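Local coordinates for protein putative isohexenylglutaconyl-CoA hydratase (Pseudomonas aeruginosa, PDB 4ZU2) that probably hydrates isohexenylglutaconyl-CoA, as a crotonase-family acyl-CoA hydratase linked to growth on the terpenoid citronellate, at residues L55-A66 / Q103-L114; D125-F135 / L182-L193. All coordinates share one frame; numbering follows the deposited sequence.

Contact 1: residues L55-A66 / Q103-L114; sequences LVLRGADGHFCA and QLLVALVEGAVL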
loop_
_atom_site.group_PDB
_atom_site.type_symbol
_atom_site.label_atom_id
_atom_site.label_comp_id
_atom_site.label_asym_id
_atom_site.label_seq_id
_atom_site.Cartn_x
_atom_site.Cartn_y
_atom_site.Cartn_z
ATOM N N LEU A 55 -0.893 -24.620 -4.383
ATOM C CA LEU A 55 -0.830 -25.147 -3.044
ATOM C C LEU A 55 -2.009 -24.567 -2.297
ATOM O O LEU A 55 -2.317 -23.373 -2.433
ATOM C CB LEU A 55 0.469 -24.779 -2.337
ATOM C CG LEU A 55 1.739 -25.117 -3.138
ATOM C CD1 LEU A 55 2.971 -24.418 -2.539
ATOM C CD2 LEU A 55 1.950 -26.621 -3.249
ATOM N N VAL A 56 -2.690 -25.442 -1.558
ATOM C CA VAL A 56 -3.756 -25.031 -0.656
ATOM C C VAL A 56 -3.325 -25.387 0.760
ATOM O O VAL A 56 -2.823 -26.457 1.039
ATOM C CB VAL A 56 -5.105 -25.652 -1.035
ATOM C CG1 VAL A 56 -6.214 -24.922 -0.312
ATOM C CG2 VAL A 56 -5.321 -25.561 -2.544
ATOM N N LEU A 57 -3.453 -24.409 1.620
ATOM C CA LEU A 57 -2.867 -24.434 2.897
ATOM C C LEU A 57 -4.039 -24.304 3.821
ATOM O O LEU A 57 -4.822 -23.362 3.711
ATOM C CB LEU A 57 -1.913 -23.257 3.051
ATOM C CG LEU A 57 -1.140 -23.255 4.363
ATOM C CD1 LEU A 57 -0.464 -24.575 4.618
ATOM C CD2 LEU A 57 -0.114 -22.113 4.358
ATOM N N ARG A 58 -4.177 -25.286 4.704
ATOM C CA ARG A 58 -5.383 -25.397 5.503
ATOM C C ARG A 58 -5.096 -26.026 6.867
ATOM O O ARG A 58 -4.062 -26.645 7.078
ATOM C CB ARG A 58 -6.447 -26.209 4.743
ATOM C CG ARG A 58 -7.872 -25.732 5.004
ATOM C CD ARG A 58 -8.938 -26.568 4.296
ATOM N NE ARG A 58 -8.555 -27.969 4.105
ATOM C CZ ARG A 58 -8.563 -28.616 2.936
ATOM N NH1 ARG A 58 -8.944 -28.016 1.796
ATOM N NH2 ARG A 58 -8.192 -29.895 2.913
ATOM N N GLY A 59 -6.030 -25.841 7.790
ATOM C CA GLY A 59 -5.873 -26.294 9.154
ATOM C C GLY A 59 -6.906 -27.356 9.509
ATOM O O GLY A 59 -8.062 -27.289 9.107
ATOM N N ALA A 60 -6.480 -28.368 10.250
ATOM C CA ALA A 60 -7.391 -29.415 10.629
ATOM C C ALA A 60 -8.403 -28.855 11.624
ATOM O O ALA A 60 -8.085 -27.947 12.407
ATOM C CB ALA A 60 -6.639 -30.553 11.222
ATOM N N ASP A 61 -9.642 -29.351 11.536
ATOM C CA ASP A 61 -10.669 -29.153 12.565
ATOM C C ASP A 61 -11.189 -27.758 12.824
ATOM O O ASP A 61 -11.605 -27.459 13.935
ATOM C CB ASP A 61 -10.142 -29.692 13.872
ATOM C CG ASP A 61 -10.989 -30.767 14.391
ATOM O OD1 ASP A 61 -11.978 -30.422 15.069
ATOM O OD2 ASP A 61 -10.685 -31.944 14.073
ATOM N N GLY A 62 -11.156 -26.889 11.823
ATOM C CA GLY A 62 -11.751 -25.574 11.962
ATOM C C GLY A 62 -10.866 -24.511 12.605
ATOM O O GLY A 62 -11.340 -23.487 13.106
ATOM N N HIS A 63 -9.565 -24.744 12.609
ATOM C CA HIS A 63 -8.641 -23.678 12.964
ATOM C C HIS A 63 -7.487 -23.728 11.961
ATOM O O HIS A 63 -7.072 -24.810 11.545
ATOM C CB HIS A 63 -8.131 -23.822 14.408
ATOM C CG HIS A 63 -9.205 -23.813 15.451
ATOM N ND1 HIS A 63 -9.854 -22.662 15.857
ATOM C CD2 HIS A 63 -9.738 -24.816 16.195
ATOM C CE1 HIS A 63 -10.742 -22.958 16.785
ATOM N NE2 HIS A 63 -10.690 -24.260 17.014
ATOM N N PHE A 64 -6.952 -22.569 11.595
ATOM C CA PHE A 64 -5.849 -22.523 10.649
ATOM C C PHE A 64 -4.519 -22.755 11.357
ATOM O O PHE A 64 -3.829 -23.734 11.117
ATOM C CB PHE A 64 -5.857 -21.163 9.929
ATOM C CG PHE A 64 -4.772 -21.005 8.923
ATOM C CD1 PHE A 64 -4.744 -21.802 7.795
ATOM C CD2 PHE A 64 -3.786 -20.029 9.093
ATOM C CE1 PHE A 64 -3.734 -21.646 6.846
ATOM C CE2 PHE A 64 -2.780 -19.849 8.150
ATOM C CZ PHE A 64 -2.741 -20.649 7.034
ATOM N N CYS A 65 -4.155 -21.835 12.224
ATOM C CA CYS A 65 -2.951 -21.997 13.027
ATOM C C CYS A 65 -2.944 -20.944 14.120
ATOM O O CYS A 65 -3.043 -19.760 13.874
ATOM C CB CYS A 65 -1.660 -21.961 12.194
ATOM S SG CYS A 65 -0.151 -21.657 13.225
ATOM N N ALA A 66 -2.824 -21.416 15.344
ATOM C CA ALA A 66 -2.938 -20.576 16.518
ATOM C C ALA A 66 -1.672 -19.893 17.005
ATOM O O ALA A 66 -1.729 -19.183 17.980
ATOM C CB ALA A 66 -3.537 -21.410 17.657
ATOM N N GLN A 103 4.546 -21.777 -7.336
ATOM C CA GLN A 103 3.118 -22.088 -7.287
ATOM C C GLN A 103 2.258 -20.940 -6.811
ATOM O O GLN A 103 2.713 -20.100 -6.016
ATOM C CB GLN A 103 2.883 -23.210 -6.237
ATOM C CG GLN A 103 3.410 -24.589 -6.589
ATOM C CD GLN A 103 4.879 -24.765 -6.331
ATOM O OE1 GLN A 103 5.470 -24.086 -5.483
ATOM N NE2 GLN A 103 5.488 -25.697 -7.069
ATOM N N LEU A 104 0.989 -20.966 -7.229
ATOM C CA LEU A 104 -0.074 -20.225 -6.542
ATOM C C LEU A 104 -0.318 -20.874 -5.141
ATOM O O LEU A 104 -0.484 -22.082 -5.028
ATOM C CB LEU A 104 -1.366 -20.254 -7.358
ATOM C CG LEU A 104 -2.475 -19.296 -6.928
ATOM C CD1 LEU A 104 -2.244 -17.889 -7.440
ATOM C CD2 LEU A 104 -3.878 -19.792 -7.378
ATOM N N LEU A 105 -0.311 -20.054 -4.091
ATOM C CA LEU A 105 -0.482 -20.511 -2.730
ATOM C C LEU A 105 -1.801 -19.944 -2.276
ATOM O O LEU A 105 -1.960 -18.722 -2.197
ATOM C CB LEU A 105 0.636 -20.006 -1.836
ATOM C CG LEU A 105 0.470 -20.297 -0.330
ATOM C CD1 LEU A 105 0.355 -21.806 -0.000
ATOM C CD2 LEU A 105 1.615 -19.717 0.469
ATOM N N VAL A 106 -2.758 -20.826 -2.029
ATOM C CA VAL A 106 -4.070 -20.399 -1.556
ATOM C C VAL A 106 -4.193 -20.741 -0.074
ATOM O O VAL A 106 -3.958 -21.877 0.305
ATOM C CB VAL A 106 -5.218 -21.081 -2.347
ATOM C CG1 VAL A 106 -6.590 -20.507 -1.929
ATOM C CG2 VAL A 106 -4.979 -20.928 -3.831
ATOM N N ALA A 107 -4.543 -19.759 0.758
ATOM C CA ALA A 107 -4.823 -20.058 2.151
ATOM C C ALA A 107 -6.323 -20.059 2.444
ATOM O O ALA A 107 -6.996 -19.090 2.209
ATOM C CB ALA A 107 -4.082 -19.117 3.106
ATOM N N LEU A 108 -6.810 -21.165 2.998
ATOM C CA LEU A 108 -8.171 -21.261 3.494
ATOM C C LEU A 108 -8.144 -21.154 5.023
ATOM O O LEU A 108 -7.772 -22.103 5.736
ATOM C CB LEU A 108 -8.789 -22.579 2.996
ATOM C CG LEU A 108 -10.320 -22.677 2.891
ATOM C CD1 LEU A 108 -10.878 -21.505 2.128
ATOM C CD2 LEU A 108 -10.712 -23.938 2.196
ATOM N N VAL A 109 -8.471 -19.973 5.539
ATOM C CA VAL A 109 -8.264 -19.695 6.957
ATOM C C VAL A 109 -9.600 -19.725 7.749
ATOM O O VAL A 109 -10.553 -19.040 7.427
ATOM C CB VAL A 109 -7.461 -18.365 7.172
ATOM C CG1 VAL A 109 -6.124 -18.387 6.383
ATOM C CG2 VAL A 109 -8.259 -17.179 6.771
ATOM N N GLU A 110 -9.644 -20.560 8.779
ATOM C CA GLU A 110 -10.823 -20.728 9.609
ATOM C C GLU A 110 -10.368 -20.614 11.031
ATOM O O GLU A 110 -9.242 -20.957 11.326
ATOM C CB GLU A 110 -11.413 -22.107 9.407
ATOM C CG GLU A 110 -11.765 -22.404 7.993
ATOM C CD GLU A 110 -12.198 -23.829 7.832
ATOM O OE1 GLU A 110 -13.412 -24.107 8.058
ATOM O OE2 GLU A 110 -11.304 -24.666 7.521
ATOM N N GLY A 111 -11.261 -20.144 11.900
ATOM C CA GLY A 111 -11.039 -20.102 13.339
ATOM C C GLY A 111 -9.832 -19.262 13.695
ATOM O O GLY A 111 -9.727 -18.124 13.256
ATOM N N ALA A 112 -8.896 -19.841 14.442
ATOM C CA ALA A 112 -7.734 -19.077 14.908
ATOM C C ALA A 112 -6.665 -18.883 13.824
ATOM O O ALA A 112 -6.141 -19.853 13.243
ATOM C CB ALA A 112 -7.131 -19.747 16.149
ATOM N N VAL A 113 -6.370 -17.617 13.567
ATOM C CA VAL A 113 -5.320 -17.193 12.624
ATOM C C VAL A 113 -4.426 -16.186 13.366
ATOM O O VAL A 113 -4.578 -14.973 13.236
ATOM C CB VAL A 113 -5.937 -16.531 11.392
ATOM C CG1 VAL A 113 -4.898 -16.332 10.308
ATOM C CG2 VAL A 113 -7.115 -17.336 10.871
ATOM N N LEU A 114 -3.571 -16.699 14.236
ATOM C CA LEU A 114 -2.880 -15.866 15.234
ATOM C C LEU A 114 -1.351 -16.022 15.240
ATOM O O LEU A 114 -0.836 -17.143 15.121
ATOM C CB LEU A 114 -3.325 -16.267 16.626
ATOM C CG LEU A 114 -4.810 -16.215 16.985
ATOM C CD1 LEU A 114 -4.999 -16.755 18.390
ATOM C CD2 LEU A 114 -5.369 -14.786 16.883
HETATM O O HOH W 1 -8.116 -23.470 8.028
#

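Contact 2: residues D125-F135 / L182-L193; sequences DVAIAAADAQF and LVHFCEADADAL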
loop_
_atom_site.group_PDB
_atom_site.type_symbol
_atom_site.label_atom_id
_atom_site.label_comp_id
_atom_site.label_asym_id
_atom_site.label_seq_id
_atom_site.Cartn_x
_atom_site.Cartn_y
_atom_site.Cartn_z
ATOM N N ASP A 125 -0.830 -16.012 -2.111
ATOM C CA ASP A 125 -1.350 -15.294 -3.295
ATOM C C ASP A 125 -2.876 -15.069 -3.205
ATOM O O ASP A 125 -3.381 -14.057 -3.639
ATOM C CB ASP A 125 -1.031 -16.035 -4.586
ATOM C CG ASP A 125 0.445 -16.266 -4.781
ATOM O OD1 ASP A 125 1.203 -15.280 -4.683
ATOM O OD2 ASP A 125 0.836 -17.421 -5.028
ATOM N N VAL A 126 -3.577 -16.013 -2.605
ATOM C CA VAL A 126 -5.007 -15.908 -2.372
ATOM C C VAL A 126 -5.378 -16.479 -0.978
ATOM O O VAL A 126 -5.084 -17.632 -0.637
ATOM C CB VAL A 126 -5.807 -16.621 -3.518
ATOM C CG1 VAL A 126 -7.328 -16.337 -3.418
ATOM C CG2 VAL A 126 -5.300 -16.173 -4.863
ATOM N N ALA A 127 -5.969 -15.628 -0.158
ATOM C CA ALA A 127 -6.521 -16.015 1.150
ATOM C C ALA A 127 -8.060 -15.906 1.136
ATOM O O ALA A 127 -8.640 -14.865 0.743
ATOM C CB ALA A 127 -5.985 -15.142 2.201
ATOM N N ILE A 128 -8.698 -16.998 1.534
ATOM C CA ILE A 128 -10.148 -17.087 1.669
ATOM C C ILE A 128 -10.444 -17.385 3.153
ATOM O O ILE A 128 -10.051 -18.424 3.653
ATOM C CB ILE A 128 -10.695 -18.235 0.787
ATOM C CG1 ILE A 128 -10.339 -18.025 -0.702
ATOM C CG2 ILE A 128 -12.204 -18.367 0.944
ATOM C CD1 ILE A 128 -10.122 -19.293 -1.489
ATOM N N ALA A 129 -11.129 -16.486 3.854
ATOM C CA ALA A 129 -11.371 -16.675 5.292
ATOM C C ALA A 129 -12.835 -16.938 5.591
ATOM O O ALA A 129 -13.734 -16.486 4.861
ATOM C CB ALA A 129 -10.919 -15.473 6.065
ATOM N N ALA A 130 -13.055 -17.686 6.671
ATOM C CA ALA A 130 -14.373 -17.828 7.287
ATOM C C ALA A 130 -14.688 -16.533 8.041
ATOM O O ALA A 130 -13.830 -16.012 8.739
ATOM C CB ALA A 130 -14.330 -18.975 8.240
ATOM N N ALA A 131 -15.903 -16.005 7.912
ATOM C CA ALA A 131 -16.273 -14.763 8.595
ATOM C C ALA A 131 -16.033 -14.796 10.084
ATOM O O ALA A 131 -15.825 -13.750 10.690
ATOM C CB ALA A 131 -17.763 -14.436 8.349
ATOM N N ASP A 132 -16.122 -15.977 10.689
ATOM C CA ASP A 132 -15.947 -16.091 12.134
ATOM C C ASP A 132 -14.485 -16.451 12.516
ATOM O O ASP A 132 -14.204 -16.849 13.651
ATOM C CB ASP A 132 -16.954 -17.110 12.711
ATOM C CG ASP A 132 -16.842 -18.489 12.059
ATOM O OD1 ASP A 132 -15.897 -18.676 11.263
ATOM O OD2 ASP A 132 -17.685 -19.387 12.336
ATOM N N ALA A 133 -13.563 -16.335 11.565
ATOM C CA ALA A 133 -12.150 -16.545 11.852
ATOM C C ALA A 133 -11.718 -15.436 12.786
ATOM O O ALA A 133 -12.280 -14.354 12.720
ATOM C CB ALA A 133 -11.335 -16.558 10.566
ATOM N N GLN A 134 -10.786 -15.712 13.709
ATOM C CA GLN A 134 -10.229 -14.655 14.551
ATOM C C GLN A 134 -8.705 -14.501 14.352
ATOM O O GLN A 134 -7.887 -15.401 14.637
ATOM C CB GLN A 134 -10.624 -14.784 16.032
ATOM C CG GLN A 134 -12.059 -14.214 16.481
ATOM C CD GLN A 134 -12.482 -12.815 15.927
ATOM O OE1 GLN A 134 -12.567 -12.630 14.724
ATOM N NE2 GLN A 134 -12.810 -11.862 16.817
ATOM N N PHE A 135 -8.378 -13.315 13.844
ATOM C CA PHE A 135 -7.040 -12.870 13.511
ATOM C C PHE A 135 -6.458 -12.009 14.615
ATOM O O PHE A 135 -7.179 -11.321 15.344
ATOM C CB PHE A 135 -7.072 -12.004 12.234
ATOM C CG PHE A 135 -7.580 -12.711 11.038
ATOM C CD1 PHE A 135 -8.952 -12.812 10.814
ATOM C CD2 PHE A 135 -6.703 -13.271 10.119
ATOM C CE1 PHE A 135 -9.441 -13.487 9.685
ATOM C CE2 PHE A 135 -7.179 -13.953 9.004
ATOM C CZ PHE A 135 -8.559 -14.064 8.790
ATOM N N LEU A 182 -6.358 -7.924 4.079
ATOM C CA LEU A 182 -5.524 -8.996 4.630
ATOM C C LEU A 182 -5.795 -10.295 3.905
ATOM O O LEU A 182 -4.903 -11.130 3.677
ATOM C CB LEU A 182 -5.816 -9.160 6.131
ATOM C CG LEU A 182 -5.002 -10.251 6.816
ATOM C CD1 LEU A 182 -3.541 -10.220 6.391
ATOM C CD2 LEU A 182 -5.104 -10.091 8.351
ATOM N N VAL A 183 -7.063 -10.474 3.557
ATOM C CA VAL A 183 -7.495 -11.624 2.774
ATOM C C VAL A 183 -8.312 -11.093 1.585
ATOM O O VAL A 183 -8.737 -9.914 1.575
ATOM C CB VAL A 183 -8.325 -12.596 3.649
ATOM C CG1 VAL A 183 -7.519 -13.020 4.898
ATOM C CG2 VAL A 183 -9.692 -11.956 4.046
ATOM N N HIS A 184 -8.509 -11.954 0.592
ATOM C CA HIS A 184 -9.129 -11.584 -0.683
ATOM C C HIS A 184 -10.628 -11.891 -0.761
ATOM O O HIS A 184 -11.325 -11.273 -1.541
ATOM C CB HIS A 184 -8.436 -12.329 -1.821
ATOM C CG HIS A 184 -6.992 -11.974 -2.009
ATOM N ND1 HIS A 184 -5.973 -12.701 -1.446
ATOM C CD2 HIS A 184 -6.405 -10.983 -2.728
ATOM C CE1 HIS A 184 -4.812 -12.167 -1.794
ATOM N NE2 HIS A 184 -5.046 -11.134 -2.577
ATOM N N PHE A 185 -11.100 -12.871 0.014
ATOM C CA PHE A 185 -12.511 -13.224 0.103
ATOM C C PHE A 185 -12.892 -13.604 1.551
ATOM O O PHE A 185 -12.112 -14.260 2.270
ATOM C CB PHE A 185 -12.798 -14.464 -0.757
ATOM C CG PHE A 185 -12.328 -14.358 -2.200
ATOM C CD1 PHE A 185 -13.024 -13.575 -3.125
ATOM C CD2 PHE A 185 -11.227 -15.079 -2.638
ATOM C CE1 PHE A 185 -12.598 -13.496 -4.452
ATOM C CE2 PHE A 185 -10.807 -15.007 -3.947
ATOM C CZ PHE A 185 -11.491 -14.213 -4.861
ATOM N N CYS A 186 -14.116 -13.245 1.941
ATOM C CA CYS A 186 -14.719 -13.690 3.197
ATOM C C CYS A 186 -16.025 -14.411 2.873
ATOM O O CYS A 186 -16.914 -13.812 2.276
ATOM C CB CYS A 186 -15.003 -12.476 4.089
ATOM S SG CYS A 186 -15.598 -12.847 5.760
ATOM N N GLU A 187 -16.120 -15.697 3.216
ATOM C CA GLU A 187 -17.362 -16.475 3.051
ATOM C C GLU A 187 -17.994 -16.835 4.401
ATOM O O GLU A 187 -17.299 -17.049 5.381
ATOM C CB GLU A 187 -17.111 -17.759 2.266
ATOM C CG GLU A 187 -16.267 -17.558 1.040
ATOM C CD GLU A 187 -16.892 -16.574 0.062
ATOM O OE1 GLU A 187 -18.015 -16.840 -0.423
ATOM O OE2 GLU A 187 -16.272 -15.522 -0.207
ATOM N N ALA A 188 -19.319 -16.904 4.438
ATOM C CA ALA A 188 -20.054 -17.086 5.690
ATOM C C ALA A 188 -20.237 -18.548 6.106
ATOM O O ALA A 188 -20.594 -18.825 7.254
ATOM C CB ALA A 188 -21.419 -16.397 5.595
ATOM N N ASP A 189 -20.003 -19.483 5.188
ATOM C CA ASP A 189 -20.131 -20.913 5.512
ATOM C C ASP A 189 -19.209 -21.790 4.685
ATOM O O ASP A 189 -18.616 -21.340 3.720
ATOM C CB ASP A 189 -21.574 -21.401 5.348
ATOM C CG ASP A 189 -22.188 -21.001 4.018
ATOM O OD1 ASP A 189 -21.824 -21.576 2.962
ATOM O OD2 ASP A 189 -23.063 -20.111 4.040
ATOM N N ALA A 190 -19.120 -23.057 5.071
ATOM C CA ALA A 190 -18.116 -23.970 4.525
ATOM C C ALA A 190 -18.374 -24.354 3.069
ATOM O O ALA A 190 -17.442 -24.629 2.325
ATOM C CB ALA A 190 -18.016 -25.223 5.384
ATOM N N ASP A 191 -19.632 -24.399 2.662
ATOM C CA ASP A 191 -19.923 -24.726 1.275
ATOM C C ASP A 191 -19.495 -23.542 0.416
ATOM O O ASP A 191 -19.035 -23.714 -0.709
ATOM C CB ASP A 191 -21.410 -25.008 1.069
ATOM C CG ASP A 191 -21.913 -26.148 1.924
ATOM O OD1 ASP A 191 -21.106 -27.047 2.276
ATOM O OD2 ASP A 191 -23.130 -26.131 2.231
ATOM N N ALA A 192 -19.667 -22.344 0.971
ATOM C CA ALA A 192 -19.303 -21.103 0.312
ATOM C C ALA A 192 -17.777 -20.989 0.298
ATOM O O ALA A 192 -17.184 -20.529 -0.658
ATOM C CB ALA A 192 -19.906 -19.929 1.066
ATOM N N LEU A 193 -17.152 -21.401 1.395
ATOM C CA LEU A 193 -15.717 -21.292 1.524
ATOM C C LEU A 193 -15.108 -22.183 0.482
ATOM O O LEU A 193 -14.125 -21.816 -0.155
ATOM C CB LEU A 193 -15.268 -21.721 2.921
ATOM C CG LEU A 193 -14.141 -20.903 3.576
ATOM C CD1 LEU A 193 -14.544 -19.473 3.872
ATOM C CD2 LEU A 193 -13.652 -21.591 4.845
#

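Contact 1: residues L55-A66 / Q103-L114
Leu55, Val56 and Leu57 pair in parallel with Leu105, Val106 and Ala107, strands 55-59 and 104-109 approaching to 4.6 Å between axes at 23°, and the backbones meet again at Cys65 and Val113 with the register shifted by two residues. Alternating N-H...O=C bonds join the strands; that from Val106 N to Leu55 O is short (2.6 Å) and almost straight. On the sheet face bearing Leu55 and Leu57, the CD1 branch of Leu105 reaches across to Leu55 CB at 3.8 Å. CG of Leu55 rests on Gln103 CB, while the amide nitrogen of Gln103 is held by the carbonyls of Val46 and Val52. Arg58 and Leu108 lie alongside each other, CD against CD2 at 3.8 Å. Where the strands part, a water bridges them, donating to Leu108 O (2.7 Å) and accepting from Gly59 N. Beyond this, Phe64 turns inward with CG opposite its backbone N (chi1 -180°), which brings one ring face under Val109; CG1 of Val109 stands over the ring centre, 3.8 Å from the centroid, in a CH-pi contact. Val113 CG1 meets the same ring obliquely at CD2. His63 ND1 accepts Ala112 N (3.3 Å), the donor lying in the imidazole plane, a bond tying the loop after strand 55-59 to strand 112-114. Cys65 N then binds Ala112 O, and Leu114 N binds Cys65 O at 3.1 Å. Such paired connections following two parallel strands are characteristic of the crotonase fold, where the chain just beyond Ala66 and the glycines after Leu114 probably supply, as in relatives, the oxyanion-hole amides.

Contact 2: residues D125-F135 / L182-L193
Ala127 is gripped by His184 through both backbone and ring: its N-H points in the imidazole plane to ND1 (3.2 Å, 168° at the hydrogen), and its carbonyl oxygen accepts from both His184 N and Phe185 N. The histidine CG lies opposite the carbonyl carbon (chi1 -64°), folding the ring back over the start of strand 126-130, with CE1 only 3.0 Å from Asp125 O. The other ring nitrogen, NE2, bonds to Thr160 O of the second subunit, so the imidazole is fixed at both ends. Strands 126-130 and 185-187 then run parallel, Ala129 N bonding to Phe185 O and Glu187 N to Ala129 O. Phe185 presents its ring edge: CD2 meets Ile128 CG1 at 3.6 Å and CE2 meets Val126 CG1 at 3.8 Å, two aliphatic branches arrayed along one rim. Ile128 sends its other branch elsewhere, CG2 sliding past Leu193 CD1 in the opposite direction. That leucine, with an unstaggered chi1 of -141°, pushes CD1 to 3.2 Å from Ala129 O, a tight fit at the start of helix 190-205. Asp189 caps this helix, its OD1 accepting Ala192 N. On the other face, Val183 CB packs against Ala127 CB at 3.7 Å, and its CG1 approaches Phe135 CZ obliquely. The sulfur of Cys186 lies against CA and CB of Ala131, just before Glu187 O takes up Ala131 N. Within the chain this is an edge of the mostly parallel sheet of the crotonase core, where the last strand is followed after two residues by a helix that covers the Ile128 face, while Asp125, His184 and Phe185 also meet the second subunit of the trimer.

Contacts 1 and 2 follow one another along the chain and stand side by side in the fold, their centres about 10 Å apart. Strand 104-109 of contact 1 neighbours strand 126-130 of contact 2, with a probable hydrogen bond from Ala107 N to Val126 O at 2.6 Å, and Val109 packs on Ala129. A second, smaller sheet repeats the pairing, Gln134 N lying 2.7 Å from Gly111 O. Together they form successive turns of the crotonase spiral. Contact 1 ends just before the stretches that probably supply the oxyanion hole, as in relatives, whereas contact 2 carries the sheet outward to the subunit interface, where Asp125 salt-bridges Arg163 of the second subunit.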